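Local atomic coordinates of BH2851 (Bacillus halodurans, PDB entry 2GFG), a protein that is of unknown function but is a putative adenylate cyclase of the CYTH family, whose characterised members bind triphosphate substrates in the tunnel of a beta barrel. Residues 36-41 with 120-125; 139-144 with 180-185; 54-59 with 67-72. One frame throughout, in Å; residues are numbered along the deposited sequence.

Contact 1. Residues 36-41 with 120-125; sequences QRNHYF and GTLSTS. With EDO (1,2-ethanediol), chain G.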
loop_
_atom_site.group_PDB
_atom_site.type_symbol
_atom_site.label_atom_id
_atom_site.label_comp_id
_atom_site.label_asym_id
_atom_site.label_seq_id
_atom_site.Cartn_x
_atom_site.Cartn_y
_atom_site.Cartn_z
ATOM N N GLN A 36 0.583 -8.849 -6.590
ATOM C CA GLN A 36 1.614 -8.572 -5.589
ATOM C C GLN A 36 1.162 -9.040 -4.201
ATOM O O GLN A 36 -0.043 -9.111 -3.916
ATOM C CB GLN A 36 1.944 -7.079 -5.559
ATOM C CG GLN A 36 0.772 -6.181 -5.056
ATOM C CD GLN A 36 0.942 -4.722 -5.428
ATOM O OE1 GLN A 36 1.566 -4.393 -6.433
ATOM N NE2 GLN A 36 0.372 -3.842 -4.625
ATOM N N ARG A 37 2.140 -9.371 -3.355
ATOM C CA ARG A 37 1.883 -9.812 -1.986
ATOM C C ARG A 37 2.538 -8.864 -1.017
ATOM O O ARG A 37 3.735 -8.620 -1.097
ATOM C CB ARG A 37 2.434 -11.202 -1.767
ATOM C CG ARG A 37 1.673 -12.271 -2.467
ATOM C CD ARG A 37 1.984 -13.640 -1.890
ATOM N NE ARG A 37 1.038 -14.652 -2.351
ATOM C CZ ARG A 37 0.975 -15.905 -1.882
ATOM N NH1 ARG A 37 1.822 -16.326 -0.927
ATOM N NH2 ARG A 37 0.066 -16.745 -2.367
ATOM N N ASN A 38 1.747 -8.349 -0.083
ATOM C CA ASN A 38 2.234 -7.445 0.931
ATOM C C ASN A 38 2.331 -8.181 2.239
ATOM O O ASN A 38 1.322 -8.657 2.757
ATOM C CB ASN A 38 1.292 -6.258 1.063
ATOM C CG ASN A 38 1.105 -5.531 -0.230
ATOM O OD1 ASN A 38 2.055 -5.059 -0.816
ATOM N ND2 ASN A 38 -0.136 -5.470 -0.707
ATOM N N HIS A 39 3.563 -8.386 2.713
ATOM C CA HIS A 39 3.803 -9.044 3.990
ATOM C C HIS A 39 3.995 -7.978 5.040
ATOM O O HIS A 39 4.930 -7.194 4.956
ATOM C CB HIS A 39 5.040 -9.925 3.911
ATOM C CG HIS A 39 4.953 -10.997 2.876
ATOM N ND1 HIS A 39 4.438 -12.248 3.141
ATOM C CD2 HIS A 39 5.303 -11.004 1.566
ATOM C CE1 HIS A 39 4.481 -12.982 2.042
ATOM N NE2 HIS A 39 5.005 -12.251 1.073
ATOM N N TYR A 40 3.109 -7.951 6.038
ATOM C CA TYR A 40 3.105 -6.869 7.038
ATOM C C TYR A 40 3.858 -7.224 8.296
ATOM O O TYR A 40 3.811 -8.354 8.761
ATOM C CB TYR A 40 1.675 -6.481 7.385
ATOM C CG TYR A 40 0.877 -6.037 6.188
ATOM C CD1 TYR A 40 1.359 -5.030 5.336
ATOM C CD2 TYR A 40 -0.370 -6.595 5.909
ATOM C CE1 TYR A 40 0.635 -4.616 4.224
ATOM C CE2 TYR A 40 -1.115 -6.179 4.798
ATOM C CZ TYR A 40 -0.601 -5.189 3.954
ATOM O OH TYR A 40 -1.315 -4.778 2.852
ATOM N N PHE A 41 4.561 -6.229 8.846
ATOM C CA PHE A 41 5.317 -6.389 10.071
ATOM C C PHE A 41 4.842 -5.397 11.119
ATOM O O PHE A 41 4.537 -4.243 10.807
ATOM C CB PHE A 41 6.799 -6.197 9.805
ATOM C CG PHE A 41 7.381 -7.231 8.906
ATOM C CD1 PHE A 41 8.020 -8.353 9.435
ATOM C CD2 PHE A 41 7.243 -7.130 7.527
ATOM C CE1 PHE A 41 8.552 -9.335 8.595
ATOM C CE2 PHE A 41 7.770 -8.109 6.685
ATOM C CZ PHE A 41 8.423 -9.218 7.233
ATOM N N GLY A 120 1.100 -11.005 8.921
ATOM C CA GLY A 120 0.309 -11.641 7.866
ATOM C C GLY A 120 0.539 -11.050 6.486
ATOM O O GLY A 120 1.279 -10.079 6.329
ATOM N N THR A 121 -0.157 -11.612 5.497
ATOM C CA THR A 121 0.041 -11.261 4.099
ATOM C C THR A 121 -1.286 -10.938 3.400
ATOM O O THR A 121 -2.230 -11.720 3.450
ATOM C CB THR A 121 0.748 -12.406 3.338
ATOM O OG1 THR A 121 1.968 -12.730 4.005
ATOM C CG2 THR A 121 1.057 -12.006 1.878
ATOM N N LEU A 122 -1.313 -9.789 2.721
ATOM C CA LEU A 122 -2.451 -9.354 1.926
ATOM C C LEU A 122 -2.037 -9.339 0.463
ATOM O O LEU A 122 -1.035 -8.699 0.103
ATOM C CB LEU A 122 -2.890 -7.951 2.374
ATOM C CG LEU A 122 -4.020 -7.243 1.610
ATOM C CD1 LEU A 122 -4.767 -6.309 2.539
ATOM C CD2 LEU A 122 -3.505 -6.470 0.378
ATOM N N SER A 123 -2.794 -10.048 -0.384
ATOM C CA SER A 123 -2.505 -10.103 -1.824
ATOM C C SER A 123 -3.353 -9.096 -2.580
ATOM O O SER A 123 -4.524 -8.922 -2.274
ATOM C CB SER A 123 -2.760 -11.503 -2.372
ATOM O OG SER A 123 -1.845 -12.434 -1.822
ATOM N N THR A 124 -2.756 -8.455 -3.590
ATOM C CA THR A 124 -3.471 -7.475 -4.428
ATOM C C THR A 124 -3.214 -7.709 -5.916
ATOM O O THR A 124 -2.075 -7.902 -6.339
ATOM C CB THR A 124 -3.077 -6.020 -4.082
ATOM O OG1 THR A 124 -3.418 -5.740 -2.718
ATOM C CG2 THR A 124 -3.814 -5.013 -5.000
ATOM N N SER A 125 -4.298 -7.713 -6.691
ATOM C CA SER A 125 -4.229 -7.696 -8.133
ATOM C C SER A 125 -4.455 -6.256 -8.565
ATOM O O SER A 125 -5.516 -5.684 -8.297
ATOM C CB SER A 125 -5.291 -8.603 -8.723
ATOM O OG SER A 125 -5.185 -8.651 -10.116
HETATM C C1 EDO G . -7.868 -10.257 -11.439
HETATM O O1 EDO G . -6.922 -9.436 -12.132
HETATM C C2 EDO G . -8.730 -9.396 -10.511
HETATM O O2 EDO G . -9.328 -8.300 -11.231
HETATM O O HOH W 1 -1.317 -3.745 -2.382
#
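The methyl CG2 of Thr-121 sits over one face of the His-39 imidazole, a CH-pi contact 3.8 Å from the ring centroid and 23° off its normal. The first torsion of Thr-121 (chi1 -55°) sets OG1 anti to the carbonyl carbon, 2.7 Å from His-39 ND1, and turns CG2 anti to the backbone N. The ring of His-118 also meets His-39, their planes about 55° apart. On the Tyr-40 phenol, the carbonyl O of Asn-38 lies over the centre of one face, while CE2 reaches Leu-122 CB at 3.5 Å; Phe-186 of helix 182-190 packs edge-to-face with this ring. The two segments are neighbouring antiparallel strands of the closed CYTH barrel. Their hydrogen-bonded pairs include Asn-38 with Leu-122, where Asn-38 N to Leu-122 O is 2.8 Å. Gln-36, Asn-38, Tyr-40, Leu-122 and Thr-124 share the inward face of the barrel. There one water gathers three polar ends, accepting from Gln-36 NE2 and, at 2.7 Å, from Asn-38 ND2, and bonding at 2.9 Å to Thr-124 OG1, which is also hydrogen-bonded to Ser-141 OG. The Asn-38 amide is gripped at both ends, since its OD1 is hydrogen-bonded to Arg-58 NE.

Contact 2. Residues 139-144 with 180-185; sequences DHSSYL and ENKIQR. With EDO (1,2-ethanediol), chain H.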
loop_
_atom_site.group_PDB
_atom_site.type_symbol
_atom_site.label_atom_id
_atom_site.label_comp_id
_atom_site.label_asym_id
_atom_site.label_seq_id
_atom_site.Cartn_x
_atom_site.Cartn_y
_atom_site.Cartn_z
ATOM N N ASP A 139 -7.430 -1.703 -7.473
ATOM C CA ASP A 139 -6.899 -2.747 -6.576
ATOM C C ASP A 139 -7.960 -3.725 -6.132
ATOM O O ASP A 139 -8.894 -3.355 -5.417
ATOM C CB ASP A 139 -6.297 -2.105 -5.320
ATOM C CG ASP A 139 -5.026 -1.351 -5.598
ATOM O OD1 ASP A 139 -4.536 -1.381 -6.741
ATOM O OD2 ASP A 139 -4.498 -0.736 -4.648
ATOM N N HIS A 140 -7.781 -4.988 -6.512
ATOM C CA HIS A 140 -8.572 -6.085 -5.994
ATOM C C HIS A 140 -7.681 -6.855 -5.017
ATOM O O HIS A 140 -6.649 -7.416 -5.414
ATOM C CB HIS A 140 -9.056 -6.988 -7.150
ATOM C CG HIS A 140 -9.698 -8.268 -6.702
ATOM N ND1 HIS A 140 -9.606 -9.437 -7.427
ATOM C CD2 HIS A 140 -10.407 -8.571 -5.587
ATOM C CE1 HIS A 140 -10.253 -10.397 -6.790
ATOM N NE2 HIS A 140 -10.732 -9.901 -5.665
ATOM N N SER A 141 -8.055 -6.839 -3.738
ATOM C CA SER A 141 -7.230 -7.426 -2.677
ATOM C C SER A 141 -7.925 -8.591 -2.005
ATOM O O SER A 141 -9.136 -8.601 -1.882
ATOM C CB SER A 141 -6.885 -6.364 -1.622
ATOM O OG SER A 141 -6.197 -5.281 -2.206
ATOM N N SER A 142 -7.128 -9.568 -1.550
ATOM C CA SER A 142 -7.631 -10.708 -0.776
ATOM C C SER A 142 -6.775 -10.891 0.468
ATOM O O SER A 142 -5.544 -10.820 0.397
ATOM C CB SER A 142 -7.600 -11.976 -1.610
ATOM O OG SER A 142 -6.267 -12.375 -1.875
ATOM N N TYR A 143 -7.421 -11.133 1.604
ATOM C CA TYR A 143 -6.703 -11.283 2.878
ATOM C C TYR A 143 -7.562 -11.936 3.937
ATOM O O TYR A 143 -8.759 -11.641 4.046
ATOM C CB TYR A 143 -6.204 -9.909 3.386
ATOM C CG TYR A 143 -7.290 -8.833 3.483
ATOM C CD1 TYR A 143 -7.692 -8.103 2.345
ATOM C CD2 TYR A 143 -7.875 -8.508 4.717
ATOM C CE1 TYR A 143 -8.679 -7.103 2.432
ATOM C CE2 TYR A 143 -8.859 -7.507 4.816
ATOM C CZ TYR A 143 -9.255 -6.809 3.668
ATOM O OH TYR A 143 -10.216 -5.831 3.762
ATOM N N LEU A 144 -6.957 -12.859 4.694
ATOM C CA LEU A 144 -7.615 -13.498 5.836
ATOM C C LEU A 144 -9.026 -14.082 5.485
ATOM O O LEU A 144 -9.980 -13.923 6.251
ATOM C CB LEU A 144 -7.719 -12.495 7.006
ATOM C CG LEU A 144 -6.400 -11.859 7.448
ATOM C CD1 LEU A 144 -6.644 -10.659 8.375
ATOM C CD2 LEU A 144 -5.500 -12.899 8.125
ATOM N N GLU A 180 -9.873 3.194 5.133
ATOM C CA GLU A 180 -8.552 3.105 5.760
ATOM C C GLU A 180 -7.602 2.330 4.839
ATOM O O GLU A 180 -8.035 1.710 3.867
ATOM C CB GLU A 180 -8.642 2.449 7.159
ATOM C CG GLU A 180 -9.065 0.975 7.156
ATOM C CD GLU A 180 -9.572 0.493 8.520
ATOM O OE1 GLU A 180 -9.128 1.038 9.559
ATOM O OE2 GLU A 180 -10.415 -0.440 8.544
ATOM N N ASN A 181 -6.309 2.414 5.125
ATOM C CA ASN A 181 -5.280 1.741 4.309
ATOM C C ASN A 181 -5.412 0.208 4.322
ATOM O O ASN A 181 -5.942 -0.360 5.259
ATOM C CB ASN A 181 -3.874 2.159 4.781
ATOM C CG ASN A 181 -3.528 3.618 4.406
ATOM O OD1 ASN A 181 -3.913 4.109 3.338
ATOM N ND2 ASN A 181 -2.778 4.290 5.272
ATOM N N LYS A 182 -4.931 -0.443 3.246
ATOM C CA LYS A 182 -4.981 -1.925 3.119
ATOM C C LYS A 182 -4.494 -2.610 4.380
ATOM O O LYS A 182 -5.141 -3.519 4.892
ATOM C CB LYS A 182 -4.133 -2.394 1.942
ATOM C CG LYS A 182 -4.788 -2.232 0.604
ATOM C CD LYS A 182 -3.808 -2.490 -0.516
ATOM C CE LYS A 182 -4.448 -2.321 -1.882
ATOM N NZ LYS A 182 -4.971 -0.961 -2.092
ATOM N N ILE A 183 -3.332 -2.171 4.863
ATOM C CA ILE A 183 -2.729 -2.721 6.076
ATOM C C ILE A 183 -3.634 -2.520 7.313
ATOM O O ILE A 183 -3.678 -3.372 8.205
ATOM C CB ILE A 183 -1.298 -2.114 6.324
ATOM C CG1 ILE A 183 -0.586 -2.857 7.440
ATOM C CG2 ILE A 183 -1.368 -0.593 6.627
ATOM C CD1 ILE A 183 0.879 -2.528 7.542
ATOM N N GLN A 184 -4.364 -1.405 7.341
ATOM C CA GLN A 184 -5.302 -1.121 8.440
ATOM C C GLN A 184 -6.576 -1.954 8.276
ATOM O O GLN A 184 -7.101 -2.496 9.257
ATOM C CB GLN A 184 -5.637 0.367 8.492
ATOM C CG GLN A 184 -4.414 1.278 8.678
ATOM C CD GLN A 184 -3.873 1.252 10.081
ATOM N N ARG A 185 -7.051 -2.085 7.022
ATOM C CA ARG A 185 -8.175 -2.992 6.707
ATOM C C ARG A 185 -7.789 -4.437 7.014
ATOM O O ARG A 185 -8.640 -5.247 7.366
ATOM C CB ARG A 185 -8.604 -2.870 5.235
ATOM C CG ARG A 185 -9.151 -1.498 4.845
ATOM C CD ARG A 185 -10.026 -1.558 3.591
ATOM N NE ARG A 185 -9.392 -2.271 2.467
ATOM C CZ ARG A 185 -8.579 -1.711 1.550
ATOM N NH1 ARG A 185 -8.187 -0.443 1.657
ATOM N NH2 ARG A 185 -8.117 -2.451 0.551
HETATM C C1 EDO H . -4.113 1.731 0.109
HETATM O O1 EDO H . -5.371 1.749 0.787
HETATM C C2 EDO H . -2.958 1.819 1.106
HETATM O O2 EDO H . -2.098 0.665 1.041
#
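Extended through chi3 and bent only at its last torsion (chi4 60°), the Lys-182 chain carries NZ from the helix start to the carboxylate of Asp-139. The C-terminal helix of the CYTH fold here meets strand 134-143 inside the barrel, and the side chains of Lys-182 and Asp-139 cross at about a right angle. The salt bridge from Lys-182 NZ to Asp-139 OD2 is 2.6 Å long and uses the anti lone pair of that oxygen. Glu-150 and Glu-152 also pair with NZ, while Asp-139 OD1 is held by Arg-126. Between strand and helix, Ser-141 OG lies 3.5 Å from Lys-182 CE and is hydrogen-bonded to Thr-124. An alanine replacing Lys-182 would remove this ammonium and is likely to leave three neighbouring carboxylates without their shared counter-charge. Further along, Tyr-143 crosses Arg-185, the ring and guanidinium planes 62° apart; its CE2 comes 3.4 Å from Arg-185 O, and its OH lies 3.7 Å from Arg-185 CB. Asp-148 OD2 joins these two side chains, bonding to the phenol OH and pairing with Arg-185 NE. The guanidinium is steadied from within its own segment, where Arg-185 NH1 donates to Glu-180 O at 3.1 Å, 14° out of the guanidinium plane.

Contact 3. Residues 54-59 with 67-72; sequences ALRIRE and TLKQPH. With EDO (1,2-ethanediol), chain F.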
loop_
_atom_site.group_PDB
_atom_site.type_symbol
_atom_site.label_atom_id
_atom_site.label_comp_id
_atom_site.label_asym_id
_atom_site.label_seq_id
_atom_site.Cartn_x
_atom_site.Cartn_y
_atom_site.Cartn_z
ATOM N N ALA A 54 3.634 2.288 8.745
ATOM C CA ALA A 54 3.386 0.948 8.240
ATOM C C ALA A 54 4.654 0.380 7.613
ATOM O O ALA A 54 5.326 1.061 6.803
ATOM C CB ALA A 54 2.252 0.966 7.219
ATOM N N LEU A 55 4.971 -0.868 7.974
ATOM C CA LEU A 55 6.157 -1.558 7.486
ATOM C C LEU A 55 5.730 -2.827 6.765
ATOM O O LEU A 55 4.990 -3.645 7.323
ATOM C CB LEU A 55 7.076 -1.909 8.659
ATOM C CG LEU A 55 8.454 -2.509 8.351
ATOM C CD1 LEU A 55 9.348 -1.504 7.711
ATOM C CD2 LEU A 55 9.093 -3.038 9.631
ATOM N N ARG A 56 6.185 -2.986 5.525
ATOM C CA ARG A 56 5.891 -4.190 4.741
ATOM C C ARG A 56 7.080 -4.637 3.921
ATOM O O ARG A 56 8.022 -3.864 3.689
ATOM C CB ARG A 56 4.700 -3.945 3.792
ATOM C CG ARG A 56 4.969 -2.880 2.704
ATOM C CD ARG A 56 3.958 -2.932 1.575
ATOM N NE ARG A 56 4.374 -2.060 0.455
ATOM C CZ ARG A 56 3.760 -0.922 0.071
ATOM N NH1 ARG A 56 2.589 -0.545 0.603
ATOM N NH2 ARG A 56 4.277 -0.210 -0.931
ATOM N N ILE A 57 7.052 -5.906 3.528
ATOM C CA ILE A 57 7.883 -6.412 2.442
ATOM C C ILE A 57 6.942 -6.808 1.292
ATOM O O ILE A 57 6.052 -7.628 1.481
ATOM C CB ILE A 57 8.730 -7.633 2.878
ATOM C CG1 ILE A 57 9.815 -7.194 3.862
ATOM C CG2 ILE A 57 9.366 -8.322 1.647
ATOM C CD1 ILE A 57 10.563 -8.349 4.525
ATOM N N ARG A 58 7.113 -6.169 0.132
ATOM C CA ARG A 58 6.294 -6.467 -1.052
ATOM C C ARG A 58 6.995 -7.448 -1.962
ATOM O O ARG A 58 8.176 -7.306 -2.237
ATOM C CB ARG A 58 5.981 -5.193 -1.836
ATOM C CG ARG A 58 5.134 -5.440 -3.133
ATOM C CD ARG A 58 4.595 -4.153 -3.711
ATOM N NE ARG A 58 3.528 -3.596 -2.885
ATOM C CZ ARG A 58 2.828 -2.497 -3.180
ATOM N NH1 ARG A 58 3.084 -1.798 -4.282
ATOM N NH2 ARG A 58 1.863 -2.092 -2.352
ATOM N N GLU A 59 6.229 -8.404 -2.484
ATOM C CA GLU A 59 6.717 -9.371 -3.455
ATOM C C GLU A 59 5.922 -9.193 -4.756
ATOM O O GLU A 59 4.704 -9.258 -4.747
ATOM C CB GLU A 59 6.527 -10.770 -2.909
ATOM C CG GLU A 59 7.151 -11.875 -3.727
ATOM C CD GLU A 59 6.854 -13.278 -3.140
ATOM O OE1 GLU A 59 6.279 -13.360 -2.017
ATOM O OE2 GLU A 59 7.155 -14.281 -3.819
ATOM N N THR A 67 9.618 -1.776 2.607
ATOM C CA THR A 67 9.042 -0.409 2.578
ATOM C C THR A 67 8.504 0.038 3.923
ATOM O O THR A 67 7.702 -0.667 4.554
ATOM C CB THR A 67 7.912 -0.295 1.512
ATOM O OG1 THR A 67 8.476 -0.442 0.215
ATOM C CG2 THR A 67 7.196 1.066 1.594
ATOM N N LEU A 68 8.975 1.204 4.366
ATOM C CA LEU A 68 8.397 1.902 5.501
ATOM C C LEU A 68 7.582 3.095 4.981
ATOM O O LEU A 68 7.981 3.749 4.010
ATOM C CB LEU A 68 9.503 2.394 6.446
ATOM C CG LEU A 68 9.074 3.238 7.664
ATOM C CD1 LEU A 68 8.164 2.449 8.600
ATOM C CD2 LEU A 68 10.299 3.755 8.414
ATOM N N LYS A 69 6.413 3.323 5.592
ATOM C CA LYS A 69 5.613 4.541 5.366
ATOM C C LYS A 69 5.441 5.216 6.689
ATOM O O LYS A 69 5.015 4.580 7.638
ATOM C CB LYS A 69 4.236 4.202 4.807
ATOM C CG LYS A 69 4.242 3.697 3.389
ATOM C CD LYS A 69 2.819 3.364 2.916
ATOM C CE LYS A 69 2.816 2.853 1.479
ATOM N NZ LYS A 69 1.437 2.643 0.944
ATOM N N GLN A 70 5.796 6.507 6.764
ATOM C CA GLN A 70 5.668 7.290 8.021
ATOM C C GLN A 70 5.093 8.680 7.736
ATOM O O GLN A 70 5.047 9.101 6.581
ATOM C CB GLN A 70 7.033 7.403 8.735
ATOM C CG GLN A 70 8.111 8.137 7.938
ATOM C CD GLN A 70 9.487 8.015 8.571
ATOM O OE1 GLN A 70 10.362 7.326 8.042
ATOM N NE2 GLN A 70 9.678 8.669 9.730
ATOM N N PRO A 71 4.595 9.375 8.786
ATOM C CA PRO A 71 4.064 10.735 8.599
ATOM C C PRO A 71 5.083 11.744 8.016
ATOM O O PRO A 71 6.297 11.589 8.190
ATOM C CB PRO A 71 3.651 11.146 10.016
ATOM C CG PRO A 71 3.388 9.881 10.712
ATOM C CD PRO A 71 4.374 8.899 10.171
ATOM N N HIS A 72 4.562 12.745 7.318
ATOM C CA HIS A 72 5.376 13.762 6.646
ATOM C C HIS A 72 4.503 15.001 6.456
ATOM O O HIS A 72 3.284 14.869 6.347
ATOM C CB HIS A 72 5.850 13.228 5.289
ATOM C CG HIS A 72 7.030 13.954 4.731
ATOM N ND1 HIS A 72 6.924 14.871 3.705
ATOM C CD2 HIS A 72 8.344 13.900 5.053
ATOM C CE1 HIS A 72 8.122 15.348 3.420
ATOM N NE2 HIS A 72 9.001 14.773 4.223
HETATM C C1 EDO F . 6.346 -2.228 -6.231
HETATM O O1 EDO F . 5.101 -2.021 -6.910
HETATM C C2 EDO F . 6.528 -1.169 -5.137
HETATM O O2 EDO F . 7.847 -1.257 -4.575
HETATM O O HOH W 2 4.657 0.209 4.284
HETATM O O HOH W 3 7.088 -2.337 -0.972
#
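Strands 54-60 and 63-71 form a beta hairpin in the wall of the barrel, and Ala-54 to Arg-56 meet Thr-67 to Lys-69 along it. Ala-54 with Lys-69 and Arg-56 with Thr-67 are hydrogen-bonded antiparallel pairs, the latter joined by Arg-56 N to Thr-67 O at 2.9 Å and by a bond in the reverse direction. Leu-55 and Leu-68, the non-hydrogen-bonded pair between them, point to the outer face, where CD1 of Leu-55 comes to 4.1 Å from Leu-68 CB and helix 101-108 covers both side chains; Arg-56, Arg-58, Thr-67 and Lys-69 are on the inner face. Such a basic lining is characteristic of CYTH proteins, where arginines and lysines receive the phosphates of a triphosphate, and may serve likewise here; an unidentified molecule, probably from the crystallisation liquor, lies near Arg-56 and makes a weak hydrogen bond to Arg-58. The Arg-56 chain leaves CB between the backbone N and the carbonyl carbon (chi1 64°), then runs extended alongside Thr-67, whose CG2 lies over one guanidinium face, 4.1 Å from Arg-56 NH2. NH2 of Arg-58 stands 3.2 Å above the Arg-56 guanidinium plane, over its centre. At the edge of the same group, Arg-56 NH1 is 3.4 Å from Lys-69 NZ; the lysine has a carboxylate mate in Glu-7 of strand 4-14, whereas Glu-78 gives Arg-56 a long, weak ion pair. A water in the guanidinium plane accepts from Arg-56 NE and donates to Thr-67 OG1 at 2.6 Å, and that hydroxyl is also hydrogen-bonded to Asn-80. A second water donates to two backbone carbonyls, Ala-54 O at 2.7 Å and, more distantly, Thr-67 O.

All three contacts belong to one antiparallel barrel. Part of its strand order runs 63-71, 54-60, 34-42, 117-131, 134-143, so contacts 3 and 1 meet at strands 54-60 and 34-42, and contacts 1 and 2 at 117-131 and 134-143. Centre to centre, contact 1 is about 8 Å from contact 2 and about 12 Å from contact 3; contacts 2 and 3 are about 14 Å apart. Along the chain contact 3 is nested within the loop closed by contact 1, and contact 2 follows both. Ile-183 of the C-terminal helix touches both Tyr-40 and Ala-54 inside the barrel. The probable substrate tunnel receives basic groups from contact 3, both charges from contact 2 and neutral groups from contact 1.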